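Glyoxalase/bleomycin resistance protein/dioxygenase (Nostoc punctiforme PCC 73102, PDB 3KOL) binds cobalt between its two subunits and, as a member of the vicinal oxygen chelate superfamily, may act as a dioxygenase or lactoylglutathione lyase. Local coordinates at residues 44-49 / 64-69; 23-28 / 75-80; 122-127 / 137-142; 97-102 / 145-150. All blocks are in the same frame, centred on the assembly; numbering follows the deposited sequence.

Contact 1: residues 44-49 / 64-69. With CO (cobalt (II) ion), chain B.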
loop_
_atom_site.group_PDB
_atom_site.type_symbol
_atom_site.label_atom_id
_atom_site.label_comp_id
_atom_site.label_asym_id
_atom_site.label_seq_id
_atom_site.Cartn_x
_atom_site.Cartn_y
_atom_site.Cartn_z
ATOM N N HIS A 44 -0.409 -15.368 4.842
ATOM C CA HIS A 44 0.687 -16.300 5.080
ATOM C C HIS A 44 1.977 -15.556 5.411
ATOM O O HIS A 44 2.328 -14.573 4.759
ATOM C CB HIS A 44 0.902 -17.195 3.862
ATOM C CG HIS A 44 1.748 -18.397 4.149
ATOM N ND1 HIS A 44 1.383 -19.358 5.070
ATOM C CD2 HIS A 44 2.954 -18.781 3.664
ATOM C CE1 HIS A 44 2.328 -20.279 5.141
ATOM N NE2 HIS A 44 3.292 -19.954 4.299
ATOM N N GLU A 45 2.684 -16.034 6.427
ATOM C CA GLU A 45 3.918 -15.392 6.849
ATOM C C GLU A 45 5.149 -16.015 6.196
ATOM O O GLU A 45 5.184 -17.216 5.938
ATOM C CB GLU A 45 4.026 -15.487 8.371
ATOM C CG GLU A 45 5.296 -14.916 8.967
ATOM C CD GLU A 45 5.226 -14.842 10.477
ATOM O OE1 GLU A 45 4.728 -15.809 11.096
ATOM O OE2 GLU A 45 5.670 -13.820 11.043
ATOM N N LEU A 46 6.148 -15.191 5.903
ATOM C CA LEU A 46 7.389 -15.692 5.323
ATOM C C LEU A 46 8.319 -16.047 6.478
ATOM O O LEU A 46 8.414 -15.305 7.455
ATOM C CB LEU A 46 8.063 -14.625 4.454
ATOM C CG LEU A 46 7.306 -14.102 3.234
ATOM C CD1 LEU A 46 8.155 -13.063 2.510
ATOM C CD2 LEU A 46 6.986 -15.259 2.309
ATOM N N THR A 47 8.995 -17.183 6.378
ATOM C CA THR A 47 9.913 -17.582 7.435
ATOM C C THR A 47 11.264 -16.915 7.196
ATOM O O THR A 47 11.551 -16.465 6.088
ATOM C CB THR A 47 10.073 -19.111 7.487
ATOM O OG1 THR A 47 10.310 -19.615 6.167
ATOM C CG2 THR A 47 8.806 -19.749 8.060
ATOM N N ASP A 48 12.086 -16.851 8.238
ATOM C CA ASP A 48 13.391 -16.200 8.149
ATOM C C ASP A 48 14.271 -16.644 6.985
ATOM O O ASP A 48 15.078 -15.860 6.483
ATOM C CB ASP A 48 14.155 -16.375 9.464
ATOM C CG ASP A 48 14.327 -17.830 9.850
ATOM O OD1 ASP A 48 13.310 -18.496 10.143
ATOM O OD2 ASP A 48 15.481 -18.308 9.858
ATOM N N ASP A 49 14.118 -17.890 6.554
ATOM C CA ASP A 49 14.921 -18.406 5.451
ATOM C C ASP A 49 14.348 -18.041 4.088
ATOM O O ASP A 49 14.982 -18.283 3.063
ATOM C CB ASP A 49 15.038 -19.927 5.551
ATOM C CG ASP A 49 13.688 -20.610 5.565
ATOM O OD1 ASP A 49 12.892 -20.321 6.483
ATOM O OD2 ASP A 49 13.420 -21.433 4.664
ATOM N N VAL A 64 11.132 -7.367 12.406
ATOM C CA VAL A 64 10.425 -7.233 11.144
ATOM C C VAL A 64 9.660 -8.517 10.854
ATOM O O VAL A 64 10.113 -9.609 11.203
ATOM C CB VAL A 64 11.412 -6.972 9.984
ATOM C CG1 VAL A 64 10.666 -6.928 8.657
ATOM C CG2 VAL A 64 12.147 -5.662 10.217
ATOM N N ALA A 65 8.497 -8.379 10.226
ATOM C CA ALA A 65 7.678 -9.524 9.857
ATOM C C ALA A 65 7.215 -9.305 8.421
ATOM O O ALA A 65 6.947 -8.174 8.017
ATOM C CB ALA A 65 6.477 -9.643 10.792
ATOM N N ASN A 66 7.141 -10.385 7.651
ATOM C CA ASN A 66 6.721 -10.317 6.258
ATOM C C ASN A 66 5.554 -11.271 6.033
ATOM O O ASN A 66 5.636 -12.449 6.378
ATOM C CB ASN A 66 7.872 -10.731 5.330
ATOM C CG ASN A 66 8.900 -9.628 5.116
ATOM O OD1 ASN A 66 9.171 -8.824 6.001
ATOM N ND2 ASN A 66 9.497 -9.608 3.929
ATOM N N PHE A 67 4.475 -10.756 5.458
ATOM C CA PHE A 67 3.295 -11.554 5.143
ATOM C C PHE A 67 3.074 -11.401 3.654
ATOM O O PHE A 67 3.513 -10.415 3.059
ATOM C CB PHE A 67 2.076 -11.051 5.920
ATOM C CG PHE A 67 2.161 -11.309 7.395
ATOM C CD1 PHE A 67 1.787 -12.540 7.920
ATOM C CD2 PHE A 67 2.676 -10.342 8.253
ATOM C CE1 PHE A 67 1.928 -12.808 9.282
ATOM C CE2 PHE A 67 2.822 -10.600 9.611
ATOM C CZ PHE A 67 2.448 -11.837 10.126
ATOM N N ILE A 68 2.416 -12.375 3.040
ATOM C CA ILE A 68 2.176 -12.312 1.604
ATOM C C ILE A 68 0.782 -12.759 1.203
ATOM O O ILE A 68 0.139 -13.540 1.905
ATOM C CB ILE A 68 3.143 -13.215 0.838
ATOM C CG1 ILE A 68 2.924 -14.671 1.260
ATOM C CG2 ILE A 68 4.568 -12.793 1.101
ATOM C CD1 ILE A 68 3.450 -15.686 0.282
ATOM N N THR A 69 0.307 -12.243 0.074
ATOM C CA THR A 69 -0.977 -12.663 -0.451
ATOM C C THR A 69 -0.581 -13.801 -1.393
ATOM O O THR A 69 0.580 -13.895 -1.807
ATOM C CB THR A 69 -1.691 -11.525 -1.219
ATOM O OG1 THR A 69 -0.772 -10.894 -2.114
ATOM C CG2 THR A 69 -2.233 -10.479 -0.242
HETATM CO CO CO B . 5.156 -20.849 4.130
HETATM O O HOH W 1 -1.653 -15.457 2.307
HETATM O O HOH W 2 8.427 -12.641 8.291
HETATM O O HOH W 3 4.411 -22.726 4.011
HETATM O O HOH W 4 7.029 -21.716 3.764
#
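H44 and E45 pair antiparallel with I68 and F67, laying strand 44-45 along the outer side of strand 64-68 in a four-stranded mixed sheet of the vicinal oxygen chelate fold. Two direct backbone bonds join the segments. I68 N reaches H44 O at 2.8 Å, nearly in line with the carbonyl, and L46 N gives N66 O a straight bond (173° at the hydrogen). Water completes the pairing at both positions: water 1 accepts from H44 N and donates to I68 O, while water 2 accepts from N66 N and donates to L46 O. The edge strand is thus fastened partly through solvent. L46 straddles its neighbours: chi1 of -62° puts CG beside the backbone N, toward strand 64-68, and from there the methyls part, CD1 to N66 CB (3.7 Å) and CD2 to I68 CG2 (3.7 Å). On the face opposite H44 and I68, E45 passes the F67 ring, with CB 3.5 Å from F67 CE1 and the carboxylate plane only 14° from that of the ring. Further out, R34 of helix 30-40 forms a salt bridge with E45 OE1, and L77 packs against the F67 side chain. The H44 imidazole binds a cobalt ion at the exposed end of the contact, which also carries waters 3 and 4; H44 NE2 lies 2.1 Å from the metal.

Contact 2: residues 23-28 / 75-80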
loop_
_atom_site.group_PDB
_atom_site.type_symbol
_atom_site.label_atom_id
_atom_site.label_comp_id
_atom_site.label_asym_id
_atom_site.label_seq_id
_atom_site.Cartn_x
_atom_site.Cartn_y
_atom_site.Cartn_z
ATOM N N ILE A 23 4.207 -3.290 0.482
ATOM C CA ILE A 23 3.740 -2.081 1.145
ATOM C C ILE A 23 4.249 -2.282 2.566
ATOM O O ILE A 23 4.058 -3.347 3.156
ATOM C CB ILE A 23 2.201 -1.946 1.152
ATOM C CG1 ILE A 23 1.808 -0.701 1.952
ATOM C CG2 ILE A 23 1.557 -3.183 1.736
ATOM C CD1 ILE A 23 0.350 -0.352 1.864
ATOM N N ALA A 24 4.926 -1.279 3.104
ATOM C CA ALA A 24 5.480 -1.387 4.443
ATOM C C ALA A 24 4.714 -0.540 5.439
ATOM O O ALA A 24 4.303 0.581 5.140
ATOM C CB ALA A 24 6.949 -0.972 4.431
ATOM N N LEU A 25 4.518 -1.102 6.625
ATOM C CA LEU A 25 3.820 -0.425 7.700
ATOM C C LEU A 25 4.713 -0.432 8.932
ATOM O O LEU A 25 5.475 -1.374 9.145
ATOM C CB LEU A 25 2.511 -1.150 8.049
ATOM C CG LEU A 25 1.470 -1.481 6.971
ATOM C CD1 LEU A 25 0.258 -2.145 7.632
ATOM C CD2 LEU A 25 1.039 -0.220 6.245
ATOM N N ASN A 26 4.634 0.632 9.725
ATOM C CA ASN A 26 5.381 0.712 10.977
ATOM C C ASN A 26 4.353 0.369 12.047
ATOM O O ASN A 26 3.264 0.940 12.059
ATOM C CB ASN A 26 5.906 2.122 11.231
ATOM C CG ASN A 26 7.026 2.495 10.297
ATOM O OD1 ASN A 26 7.817 1.642 9.896
ATOM N ND2 ASN A 26 7.108 3.776 9.949
ATOM N N VAL A 27 4.690 -0.559 12.935
ATOM C CA VAL A 27 3.756 -0.962 13.978
ATOM C C VAL A 27 4.376 -0.823 15.368
ATOM O O VAL A 27 5.530 -1.197 15.582
ATOM C CB VAL A 27 3.313 -2.415 13.762
ATOM C CG1 VAL A 27 2.669 -2.552 12.383
ATOM C CG2 VAL A 27 4.502 -3.351 13.870
ATOM N N GLN A 28 3.609 -0.282 16.307
ATOM C CA GLN A 28 4.104 -0.091 17.669
ATOM C C GLN A 28 4.162 -1.415 18.433
ATOM O O GLN A 28 5.073 -1.635 19.234
ATOM C CB GLN A 28 3.212 0.910 18.416
ATOM C CG GLN A 28 3.851 1.497 19.672
ATOM C CD GLN A 28 3.830 0.546 20.854
ATOM O OE1 GLN A 28 4.787 0.474 21.630
ATOM N NE2 GLN A 28 2.724 -0.172 21.014
ATOM N N LEU A 75 3.547 -7.722 2.518
ATOM C CA LEU A 75 3.177 -6.718 3.508
ATOM C C LEU A 75 4.298 -6.796 4.538
ATOM O O LEU A 75 4.455 -7.816 5.211
ATOM C CB LEU A 75 1.840 -7.062 4.182
ATOM C CG LEU A 75 1.437 -6.150 5.347
ATOM C CD1 LEU A 75 1.188 -4.741 4.827
ATOM C CD2 LEU A 75 0.177 -6.692 6.030
ATOM N N ASP A 76 5.098 -5.741 4.632
ATOM C CA ASP A 76 6.196 -5.706 5.594
ATOM C C ASP A 76 5.754 -4.963 6.834
ATOM O O ASP A 76 5.163 -3.888 6.740
ATOM C CB ASP A 76 7.431 -4.972 5.043
ATOM C CG ASP A 76 8.130 -5.726 3.935
ATOM O OD1 ASP A 76 8.118 -6.975 3.948
ATOM O OD2 ASP A 76 8.724 -5.057 3.059
ATOM N N LEU A 77 6.040 -5.539 7.997
ATOM C CA LEU A 77 5.709 -4.896 9.254
ATOM C C LEU A 77 7.035 -4.585 9.933
ATOM O O LEU A 77 7.855 -5.478 10.139
ATOM C CB LEU A 77 4.867 -5.818 10.136
ATOM C CG LEU A 77 3.549 -6.315 9.541
ATOM C CD1 LEU A 77 2.846 -7.180 10.569
ATOM C CD2 LEU A 77 2.664 -5.137 9.139
ATOM N N PHE A 78 7.248 -3.313 10.246
ATOM C CA PHE A 78 8.468 -2.865 10.898
ATOM C C PHE A 78 8.143 -2.478 12.329
ATOM O O PHE A 78 7.366 -1.559 12.563
ATOM C CB PHE A 78 9.048 -1.662 10.146
ATOM C CG PHE A 78 9.719 -2.026 8.852
ATOM C CD1 PHE A 78 11.051 -2.426 8.838
ATOM C CD2 PHE A 78 9.012 -2.007 7.653
ATOM C CE1 PHE A 78 11.671 -2.805 7.653
ATOM C CE2 PHE A 78 9.626 -2.386 6.455
ATOM C CZ PHE A 78 10.957 -2.785 6.456
ATOM N N GLY A 79 8.732 -3.192 13.282
ATOM C CA GLY A 79 8.486 -2.893 14.682
ATOM C C GLY A 79 9.066 -1.551 15.080
ATOM O O GLY A 79 10.274 -1.332 14.986
ATOM N N GLU A 80 8.197 -0.648 15.520
ATOM C CA GLU A 80 8.591 0.696 15.937
ATOM C C GLU A 80 7.865 1.020 17.239
ATOM O O GLU A 80 6.970 1.860 17.264
ATOM C CB GLU A 80 8.190 1.719 14.870
ATOM C CG GLU A 80 8.939 1.610 13.551
ATOM C CD GLU A 80 10.422 1.892 13.699
ATOM O OE1 GLU A 80 10.805 2.536 14.699
ATOM O OE2 GLU A 80 11.203 1.484 12.813
HETATM O O HOH W 5 10.642 2.116 10.084
#
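L25 and L77 stand side by side and point the same way, CD1 of L25 lying 4.1 Å from CD2 of L77, on one face of the parallel pair that joins strands 17-27 and 74-79 in the vicinal oxygen chelate fold. I23 and L75 run alongside each other on the same face and press closer: I23 CG2 and L75 CD1 are 3.5 Å apart, tighter than usual for two carbons. That L75 methyl also touches L25 CG. V27 leans obliquely over L77, extending the apolar row; S33 and Y37 of helix 30-40 pack against L25, V27, L75 and L77. The other face carries A24, D76, N26 and F78. F78 presents a ring edge to A24 CB, CE2 to CB 3.6 Å, and L25 O lies in the ring plane. The N26 amide is turned 78° against this ring; its OD1 meets F78 CB, and its ND2 is held by F94 O of the second subunit. Y98 of that subunit meets the F78 ring edge-to-face, and residues 23-26 continue the sheet antiparallel into the second chain. Five backbone bonds alternate between the strands, from D76 N to I23 O at 3.0 Å through to E80 N and V27 O at 2.7 Å. E80 lies alongside N26 on bent torsions, and water 5 donates to both N26 OD1 and E80 OE2, 2.9 Å from each.

Contact 3: residues 122-127 / 137-142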
loop_
_atom_site.group_PDB
_atom_site.type_symbol
_atom_site.label_atom_id
_atom_site.label_comp_id
_atom_site.label_asym_id
_atom_site.label_seq_id
_atom_site.Cartn_x
_atom_site.Cartn_y
_atom_site.Cartn_z
ATOM N N ALA A 122 -13.641 -3.465 15.615
ATOM C CA ALA A 122 -14.636 -2.449 15.294
ATOM C C ALA A 122 -14.638 -2.129 13.804
ATOM O O ALA A 122 -13.585 -1.995 13.185
ATOM C CB ALA A 122 -14.369 -1.182 16.101
ATOM N N ILE A 123 -15.831 -2.019 13.231
ATOM C CA ILE A 123 -15.966 -1.709 11.817
ATOM C C ILE A 123 -16.117 -0.204 11.632
ATOM O O ILE A 123 -17.068 0.398 12.135
ATOM C CB ILE A 123 -17.182 -2.441 11.210
ATOM C CG1 ILE A 123 -16.922 -3.951 11.214
ATOM C CG2 ILE A 123 -17.448 -1.943 9.795
ATOM C CD1 ILE A 123 -18.050 -4.780 10.643
ATOM N N ALA A 124 -15.162 0.394 10.921
ATOM C CA ALA A 124 -15.159 1.828 10.655
ATOM C C ALA A 124 -16.289 2.219 9.715
ATOM O O ALA A 124 -16.938 3.246 9.901
ATOM C CB ALA A 124 -13.827 2.244 10.058
ATOM N N HIS A 125 -16.513 1.405 8.692
ATOM C CA HIS A 125 -17.581 1.671 7.737
ATOM C C HIS A 125 -18.050 0.383 7.078
ATOM O O HIS A 125 -17.259 -0.532 6.844
ATOM C CB HIS A 125 -17.117 2.659 6.662
ATOM C CG HIS A 125 -18.163 2.963 5.635
ATOM N ND1 HIS A 125 -19.395 3.491 5.961
ATOM C CD2 HIS A 125 -18.169 2.795 4.290
ATOM C CE1 HIS A 125 -20.114 3.635 4.861
ATOM N NE2 HIS A 125 -19.394 3.219 3.833
ATOM N N GLY A 126 -19.344 0.322 6.782
ATOM C CA GLY A 126 -19.899 -0.856 6.146
ATOM C C GLY A 126 -20.296 -1.916 7.153
ATOM O O GLY A 126 -20.419 -1.627 8.341
ATOM N N PRO A 127 -20.495 -3.165 6.709
ATOM C CA PRO A 127 -20.359 -3.587 5.312
ATOM C C PRO A 127 -21.375 -2.935 4.381
ATOM O O PRO A 127 -22.472 -2.564 4.803
ATOM C CB PRO A 127 -20.526 -5.102 5.392
ATOM C CG PRO A 127 -21.428 -5.278 6.571
ATOM C CD PRO A 127 -20.864 -4.303 7.567
ATOM N N TYR A 137 -14.764 -1.763 6.024
ATOM C CA TYR A 137 -13.553 -1.073 6.461
ATOM C C TYR A 137 -13.367 -1.160 7.967
ATOM O O TYR A 137 -14.330 -1.070 8.729
ATOM C CB TYR A 137 -13.620 0.406 6.070
ATOM C CG TYR A 137 -13.878 0.651 4.606
ATOM C CD1 TYR A 137 -12.850 1.049 3.752
ATOM C CD2 TYR A 137 -15.156 0.487 4.072
ATOM C CE1 TYR A 137 -13.091 1.278 2.401
ATOM C CE2 TYR A 137 -15.406 0.712 2.724
ATOM C CZ TYR A 137 -14.374 1.110 1.896
ATOM O OH TYR A 137 -14.629 1.355 0.567
ATOM N N PHE A 138 -12.119 -1.311 8.387
ATOM C CA PHE A 138 -11.788 -1.411 9.800
ATOM C C PHE A 138 -10.329 -1.016 9.994
ATOM O O PHE A 138 -9.526 -1.104 9.066
ATOM C CB PHE A 138 -12.038 -2.842 10.290
ATOM C CG PHE A 138 -11.432 -3.899 9.407
ATOM C CD1 PHE A 138 -10.199 -4.461 9.715
ATOM C CD2 PHE A 138 -12.091 -4.315 8.254
ATOM C CE1 PHE A 138 -9.627 -5.425 8.889
ATOM C CE2 PHE A 138 -11.528 -5.278 7.416
ATOM C CZ PHE A 138 -10.292 -5.835 7.737
ATOM N N TYR A 139 -9.993 -0.572 11.198
ATOM C CA TYR A 139 -8.631 -0.149 11.517
ATOM C C TYR A 139 -7.788 -1.282 12.088
ATOM O O TYR A 139 -8.309 -2.168 12.774
ATOM C CB TYR A 139 -8.673 0.993 12.534
ATOM C CG TYR A 139 -9.380 2.226 12.034
ATOM C CD1 TYR A 139 -8.838 2.987 11.000
ATOM C CD2 TYR A 139 -10.599 2.632 12.584
ATOM C CE1 TYR A 139 -9.486 4.118 10.524
ATOM C CE2 TYR A 139 -11.257 3.767 12.112
ATOM C CZ TYR A 139 -10.691 4.503 11.081
ATOM O OH TYR A 139 -11.319 5.622 10.593
ATOM N N ASP A 140 -6.485 -1.251 11.802
ATOM C CA ASP A 140 -5.568 -2.258 12.329
ATOM C C ASP A 140 -5.129 -1.748 13.703
ATOM O O ASP A 140 -5.534 -0.654 14.104
ATOM C CB ASP A 140 -4.378 -2.485 11.366
ATOM C CG ASP A 140 -3.293 -1.411 11.454
ATOM O OD1 ASP A 140 -3.454 -0.385 12.151
ATOM O OD2 ASP A 140 -2.250 -1.605 10.794
ATOM N N PRO A 141 -4.320 -2.526 14.448
ATOM C CA PRO A 141 -3.864 -2.115 15.784
ATOM C C PRO A 141 -3.279 -0.711 15.938
ATOM O O PRO A 141 -3.346 -0.131 17.025
ATOM C CB PRO A 141 -2.848 -3.198 16.147
ATOM C CG PRO A 141 -3.415 -4.408 15.476
ATOM C CD PRO A 141 -3.798 -3.863 14.115
ATOM N N ASP A 142 -2.708 -0.167 14.867
ATOM C CA ASP A 142 -2.102 1.161 14.924
ATOM C C ASP A 142 -3.012 2.266 14.407
ATOM O O ASP A 142 -2.664 3.444 14.474
ATOM C CB ASP A 142 -0.791 1.173 14.136
ATOM C CG ASP A 142 0.289 0.344 14.801
ATOM O OD1 ASP A 142 0.825 0.797 15.833
ATOM O OD2 ASP A 142 0.594 -0.761 14.302
#
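H125 and Y137 face each other across a two-stranded antiparallel hairpin, and hydrogen bonds set the framework. Y137 N gives H125 O a good bond of 2.9 Å, the donor lying in the carbonyl plane. The return bond is split: Y137 O receives A124 N at 2.8 Å but at a bent 127°, and H125 N at 3.3 Å, both weak. One carbonyl thus faces two successive N-H groups, just where the chain turns a corner at A124 and H125. The aromatic contact lies beside this pairing. The H125 and Y137 side chains run alongside, pointing the same way, with planes 38° apart, and Y137 CE2 comes to the edge of the imidazole, 3.8 Å from H125 CD2. With chi1 at 179° the imidazole swings beside its own carbonyl and comes to lie next to the Y137 ring. H125 O in turn approaches the Y137 ring at its edge, in plane. Apolar packing falls to A124, whose CB meets Y139 CE2 at 3.6 Å and also lies near Y137 CB. The carbonyl oxygen of A122 touches F138 CB at 3.4 Å; the F138 side chain also packs on I116 of helix 109-118. With A124 and H125 both opposite Y137, the geometry is that of a classic beta bulge in the 123-129/134-139 hairpin of the vicinal oxygen chelate fold.

Contact 4: residues 97-102 / 145-150. With CO (cobalt (II) ion), chain C.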
loop_
_atom_site.group_PDB
_atom_site.type_symbol
_atom_site.label_atom_id
_atom_site.label_comp_id
_atom_site.label_asym_id
_atom_site.label_seq_id
_atom_site.Cartn_x
_atom_site.Cartn_y
_atom_site.Cartn_z
ATOM N N ALA A 97 -0.874 8.073 2.922
ATOM C CA ALA A 97 -1.643 6.818 2.968
ATOM C C ALA A 97 -3.033 6.922 3.589
ATOM O O ALA A 97 -3.194 7.412 4.705
ATOM C CB ALA A 97 -0.834 5.723 3.678
ATOM N N TYR A 98 -4.029 6.434 2.852
ATOM C CA TYR A 98 -5.435 6.461 3.267
ATOM C C TYR A 98 -5.877 5.063 3.704
ATOM O O TYR A 98 -6.248 4.861 4.855
ATOM C CB TYR A 98 -6.266 6.988 2.091
ATOM C CG TYR A 98 -7.773 6.991 2.237
ATOM C CD1 TYR A 98 -8.392 6.879 3.482
ATOM C CD2 TYR A 98 -8.581 7.141 1.109
ATOM C CE1 TYR A 98 -9.786 6.911 3.595
ATOM C CE2 TYR A 98 -9.964 7.178 1.212
ATOM C CZ TYR A 98 -10.560 7.064 2.455
ATOM O OH TYR A 98 -11.930 7.109 2.551
ATOM N N HIS A 99 -5.854 4.099 2.791
ATOM C CA HIS A 99 -6.202 2.732 3.163
ATOM C C HIS A 99 -5.601 1.705 2.226
ATOM O O HIS A 99 -5.121 2.032 1.140
ATOM C CB HIS A 99 -7.727 2.526 3.276
ATOM C CG HIS A 99 -8.479 2.654 1.987
ATOM N ND1 HIS A 99 -8.926 3.865 1.501
ATOM C CD2 HIS A 99 -8.930 1.714 1.120
ATOM C CE1 HIS A 99 -9.626 3.664 0.398
ATOM N NE2 HIS A 99 -9.644 2.369 0.145
ATOM N N LEU A 100 -5.599 0.461 2.680
ATOM C CA LEU A 100 -5.069 -0.657 1.915
ATOM C C LEU A 100 -6.231 -1.634 1.778
ATOM O O LEU A 100 -6.840 -2.020 2.777
ATOM C CB LEU A 100 -3.910 -1.316 2.676
ATOM C CG LEU A 100 -3.408 -2.649 2.114
ATOM C CD1 LEU A 100 -2.874 -2.454 0.695
ATOM C CD2 LEU A 100 -2.322 -3.202 3.023
ATOM N N ALA A 101 -6.546 -2.031 0.552
ATOM C CA ALA A 101 -7.663 -2.935 0.329
ATOM C C ALA A 101 -7.266 -4.286 -0.235
ATOM O O ALA A 101 -6.469 -4.382 -1.170
ATOM C CB ALA A 101 -8.693 -2.265 -0.588
ATOM N N PHE A 102 -7.844 -5.327 0.357
ATOM C CA PHE A 102 -7.614 -6.712 -0.040
ATOM C C PHE A 102 -8.854 -7.240 -0.743
ATOM O O PHE A 102 -9.977 -6.918 -0.361
ATOM C CB PHE A 102 -7.351 -7.577 1.195
ATOM C CG PHE A 102 -6.054 -7.276 1.881
ATOM C CD1 PHE A 102 -4.866 -7.835 1.423
ATOM C CD2 PHE A 102 -6.020 -6.437 2.989
ATOM C CE1 PHE A 102 -3.659 -7.564 2.065
ATOM C CE2 PHE A 102 -4.821 -6.159 3.634
ATOM C CZ PHE A 102 -3.637 -6.725 3.170
HETATM N N MSE A 145 -6.251 2.166 8.282
HETATM C CA MSE A 145 -7.476 1.592 7.741
HETATM C C MSE A 145 -7.305 0.499 6.694
HETATM O O MSE A 145 -6.598 0.670 5.703
HETATM C CB MSE A 145 -8.366 2.695 7.168
HETATM C CG MSE A 145 -9.688 2.184 6.635
HETATM SE SE MSE A 145 -10.758 3.604 5.886
HETATM C CE MSE A 145 -11.757 4.065 7.481
ATOM N N ILE A 146 -7.983 -0.621 6.922
ATOM C CA ILE A 146 -7.943 -1.760 6.012
ATOM C C ILE A 146 -9.324 -1.962 5.400
ATOM O O ILE A 146 -10.341 -1.772 6.063
ATOM C CB ILE A 146 -7.554 -3.064 6.748
ATOM C CG1 ILE A 146 -6.169 -2.914 7.379
ATOM C CG2 ILE A 146 -7.579 -4.251 5.773
ATOM C CD1 ILE A 146 -5.069 -2.645 6.367
ATOM N N GLU A 147 -9.360 -2.323 4.128
ATOM C CA GLU A 147 -10.624 -2.578 3.461
ATOM C C GLU A 147 -10.598 -3.987 2.909
ATOM O O GLU A 147 -9.577 -4.441 2.408
ATOM C CB GLU A 147 -10.839 -1.596 2.301
ATOM C CG GLU A 147 -12.002 -1.962 1.366
ATOM C CD GLU A 147 -12.086 -1.049 0.153
ATOM O OE1 GLU A 147 -11.370 -0.029 0.140
ATOM O OE2 GLU A 147 -12.879 -1.340 -0.774
ATOM N N ILE A 148 -11.702 -4.704 3.055
ATOM C CA ILE A 148 -11.810 -6.030 2.465
ATOM C C ILE A 148 -12.962 -5.844 1.492
ATOM O O ILE A 148 -14.019 -5.355 1.876
ATOM C CB ILE A 148 -12.151 -7.126 3.503
ATOM C CG1 ILE A 148 -10.922 -7.403 4.379
ATOM C CG2 ILE A 148 -12.588 -8.407 2.778
ATOM C CD1 ILE A 148 -11.129 -8.506 5.432
ATOM N N ARG A 149 -12.749 -6.195 0.231
ATOM C CA ARG A 149 -13.791 -6.028 -0.770
ATOM C C ARG A 149 -13.841 -7.187 -1.745
ATOM O O ARG A 149 -12.894 -7.965 -1.847
ATOM C CB ARG A 149 -13.577 -4.706 -1.519
ATOM C CG ARG A 149 -12.189 -4.548 -2.148
ATOM C CD ARG A 149 -12.083 -5.326 -3.451
ATOM N NE ARG A 149 -12.928 -4.738 -4.489
ATOM C CZ ARG A 149 -13.280 -5.359 -5.611
ATOM N NH1 ARG A 149 -12.865 -6.596 -5.850
ATOM N NH2 ARG A 149 -14.053 -4.745 -6.495
ATOM N N CYS A 150 -14.962 -7.311 -2.449
ATOM C CA CYS A 150 -15.127 -8.382 -3.424
ATOM C C CYS A 150 -15.914 -7.876 -4.625
ATOM O O CYS A 150 -16.614 -6.870 -4.538
ATOM C CB CYS A 150 -15.871 -9.569 -2.802
ATOM S SG CYS A 150 -17.588 -9.197 -2.363
HETATM CO CO CO C . -10.996 1.542 -1.245
HETATM O O HOH W 6 -5.863 5.065 7.580
HETATM O O HOH W 7 -12.744 0.864 -2.434
HETATM O O HOH W 8 -12.510 2.692 -0.520
HETATM O O HOH W 9 -11.024 3.261 -2.631
#
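The H99 imidazole and E147 carboxylate, planes 37° apart, converge on one cobalt from neighbouring parallel strands of a vicinal oxygen chelate sheet. Y98 CD1 and water 9 lie at the edge of the imidazole, in its plane. H99 ND1 sits over the centre of the Y98 ring, 3.2 Å above its plane, which probably restricts rotation of the imidazole. The F102 ring receives I146 CG2 at its edge, 3.9 Å from CD2. Selenomethionine M145 runs alongside Y98 and sets SE 4.1 Å from CE1 of that ring, an oblique Met-aromatic contact. E147 is extended, with CG anti to its N (chi1 168°), and reaches along A101 CB to the metal. H99 NE2 and E147 OE1 each bind at 2.1 Å; waters 7, 8 and 9 and H22 NE2 of the second subunit complete six ligands. The two side-chain atoms stand 3.0 Å apart because both hold the cobalt. Backbone bonds fix the strands beneath, among them E147 N to L100 O and F102 N to E147 O, so both backbone N and O of E147 are bonded to the neighbouring strand. Water 7, itself on the metal, donates to E147 OE2 at 2.8 Å.

Overall arrangement
The chain holds two four-stranded sheets with the same strand order. Contacts 1 and 2 share one, their centres 12 Å apart, joined by F67 O to L75 N and A65 O to L77 N. Contacts 3 and 4 share the other, their centres 9 Å apart, through F138 O and I146 N. Between the sheets, I23 and L75 of contact 2 meet L100 of contact 4, and Q28 N bonds D142 OD1 of contact 3. The cobalt of contact 4 lies between subunits: H22, just before 23-28, comes from the partner chain, while the Y137 side chain approaches to about 4 Å. The surface cobalt of contact 1 is a separate site.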